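PDB 3OT5: UDP-N-acetylglucosamine 2-epimerase from Listeria monocytogenes, which probably catalyses the reversible epimerisation at C2 that interconverts UDP-N-acetylglucosamine and UDP-N-acetylmannosamine. Local coordinates for residues V323-D328 with L341-T346. Residues are numbered along the deposited sequence; the frame is centred on the assembly and turned at random.
Sequences VLVLRD and LKLIGT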
loop_
_atom_site.group_PDB
_atom_site.type_symbol
_atom_site.label_atom_id
_atom_site.label_comp_id
_atom_site.label_asym_id
_atom_site.label_seq_id
_atom_site.Cartn_x
_atom_site.Cartn_y
_atom_site.Cartn_z
ATOM N N VAL A 323 7.506 -13.384 -0.126
ATOM C CA VAL A 323 6.233 -13.386 0.573
ATOM C C VAL A 323 5.418 -14.671 0.358
ATOM O O VAL A 323 5.200 -15.094 -0.772
ATOM C CB VAL A 323 5.361 -12.179 0.121
ATOM C CG1 VAL A 323 4.028 -12.193 0.818
ATOM C CG2 VAL A 323 6.083 -10.860 0.369
ATOM N N LEU A 324 4.991 -15.298 1.454
ATOM C CA LEU A 324 4.129 -16.485 1.394
ATOM C C LEU A 324 2.748 -15.959 1.779
ATOM O O LEU A 324 2.536 -15.497 2.904
ATOM C CB LEU A 324 4.605 -17.597 2.327
ATOM C CG LEU A 324 5.986 -18.203 2.011
ATOM C CD1 LEU A 324 6.315 -19.341 2.974
ATOM C CD2 LEU A 324 6.046 -18.702 0.578
ATOM N N VAL A 325 1.819 -16.000 0.828
ATOM C CA VAL A 325 0.479 -15.444 1.036
ATOM C C VAL A 325 -0.508 -16.441 1.630
ATOM O O VAL A 325 -0.790 -17.472 1.043
ATOM C CB VAL A 325 -0.054 -14.838 -0.266
ATOM C CG1 VAL A 325 -1.447 -14.215 -0.057
ATOM C CG2 VAL A 325 0.938 -13.782 -0.773
ATOM N N LEU A 326 -1.027 -16.096 2.807
ATOM C CA LEU A 326 -1.959 -16.943 3.552
ATOM C C LEU A 326 -3.382 -16.752 3.055
ATOM O O LEU A 326 -4.250 -16.273 3.793
ATOM C CB LEU A 326 -1.872 -16.613 5.041
ATOM C CG LEU A 326 -0.461 -16.685 5.631
ATOM C CD1 LEU A 326 -0.462 -16.344 7.125
ATOM C CD2 LEU A 326 0.181 -18.026 5.365
ATOM N N ARG A 327 -3.613 -17.114 1.795
ATOM C CA ARG A 327 -4.928 -16.963 1.176
ATOM C C ARG A 327 -5.200 -18.025 0.129
ATOM O O ARG A 327 -4.282 -18.576 -0.473
ATOM C CB ARG A 327 -5.061 -15.605 0.473
ATOM C CG ARG A 327 -4.821 -14.390 1.331
ATOM C CD ARG A 327 -5.279 -13.153 0.614
ATOM N NE ARG A 327 -6.712 -13.231 0.361
ATOM C CZ ARG A 327 -7.404 -12.340 -0.341
ATOM N NH1 ARG A 327 -6.800 -11.283 -0.878
ATOM N NH2 ARG A 327 -8.707 -12.511 -0.510
ATOM N N ASP A 328 -6.482 -18.281 -0.094
ATOM C CA ASP A 328 -6.931 -19.251 -1.090
ATOM C C ASP A 328 -7.106 -18.574 -2.440
ATOM O O ASP A 328 -7.046 -19.215 -3.486
ATOM C CB ASP A 328 -8.258 -19.867 -0.660
ATOM C CG ASP A 328 -8.129 -20.739 0.567
ATOM O OD1 ASP A 328 -9.114 -20.826 1.333
ATOM O OD2 ASP A 328 -7.046 -21.333 0.768
ATOM N N LEU A 341 5.860 -13.419 -4.985
ATOM C CA LEU A 341 4.855 -13.924 -4.051
ATOM C C LEU A 341 4.477 -15.375 -4.304
ATOM O O LEU A 341 4.507 -15.838 -5.441
ATOM C CB LEU A 341 3.544 -13.159 -4.257
ATOM C CG LEU A 341 3.438 -11.638 -4.142
ATOM C CD1 LEU A 341 2.017 -11.253 -4.402
ATOM C CD2 LEU A 341 3.863 -11.143 -2.785
ATOM N N LYS A 342 4.072 -16.073 -3.250
ATOM C CA LYS A 342 3.589 -17.443 -3.383
ATOM C C LYS A 342 2.260 -17.596 -2.656
ATOM O O LYS A 342 2.169 -17.345 -1.456
ATOM C CB LYS A 342 4.600 -18.478 -2.901
ATOM C CG LYS A 342 5.787 -18.640 -3.849
ATOM C CD LYS A 342 6.590 -19.920 -3.566
ATOM C CE LYS A 342 7.720 -20.083 -4.583
ATOM N NZ LYS A 342 8.450 -21.386 -4.470
ATOM N N LEU A 343 1.218 -17.948 -3.405
ATOM C CA LEU A 343 -0.091 -18.163 -2.817
ATOM C C LEU A 343 -0.055 -19.579 -2.263
ATOM O O LEU A 343 0.007 -20.549 -3.023
ATOM C CB LEU A 343 -1.194 -18.015 -3.860
ATOM C CG LEU A 343 -2.626 -18.079 -3.331
ATOM C CD1 LEU A 343 -2.878 -16.922 -2.380
ATOM C CD2 LEU A 343 -3.610 -18.033 -4.467
ATOM N N ILE A 344 -0.086 -19.706 -0.940
ATOM C CA ILE A 344 -0.006 -21.026 -0.316
ATOM C C ILE A 344 -1.201 -21.400 0.548
ATOM O O ILE A 344 -1.222 -22.474 1.137
ATOM C CB ILE A 344 1.257 -21.142 0.540
ATOM C CG1 ILE A 344 1.164 -20.241 1.772
ATOM C CG2 ILE A 344 2.476 -20.795 -0.293
ATOM C CD1 ILE A 344 2.303 -20.441 2.726
ATOM N N GLY A 345 -2.199 -20.536 0.647
ATOM C CA GLY A 345 -3.362 -20.885 1.455
ATOM C C GLY A 345 -3.088 -20.849 2.942
ATOM O O GLY A 345 -2.191 -20.140 3.404
ATOM N N THR A 346 -3.856 -21.620 3.695
ATOM C CA THR A 346 -3.733 -21.615 5.143
ATOM C C THR A 346 -3.540 -23.007 5.764
ATOM O O THR A 346 -3.565 -23.151 6.984
ATOM C CB THR A 346 -4.984 -20.961 5.756
ATOM O OG1 THR A 346 -6.137 -21.759 5.455
ATOM C CG2 THR A 346 -5.183 -19.546 5.184
HETATM O O HOH W 1 -6.187 -22.777 2.649
#
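V323 and L341 extend together from the same face at the start of two neighbouring parallel strands, 323-325 and 341-343, which with helix 333-338 form a beta-alpha-beta unit at one edge of the C-terminal Rossmann-like domain's sheet. With CG anti to the carbonyl carbon (chi1 -57°) and CD1 anti to CA, L341 turns its other branch, CD2, across the gap to press tightly on V323 CB at 3.4 Å. On this same face V325 and L343 meet at an angle, V325 CG1 resting 3.8 Å from L343 CD1.

The other face carries L324, whose CD2 lies alongside the K342 aliphatic chain, 3.8 Å from K342 CB, while the extended lysine carries NZ away to long, weak ion pairs with E354 and D357 of helix 348-360. I344 tucks CG1 in between N and C of its own backbone (chi1 69°), and the extended second torsion carries CD1 to 3.7 Å from L324 CB, where it also flanks L326 CD2, in the layer covered by helix 348-360.

K342 grips both sides of L324, its N donating to V323 O and its O accepting from V325 N at 2.7 Å. V325 O accepts a hydrogen bond from I344 N, which lies in the carbonyl plane, and a weak second one from G345 N. Beyond the strands, L326 centres an inverse gamma turn and R327 leads away to a salt bridge with E331. The ends are joined by a water that donates to D328 OD2 and accepts a hydrogen bond from T346 N at 2.8 Å.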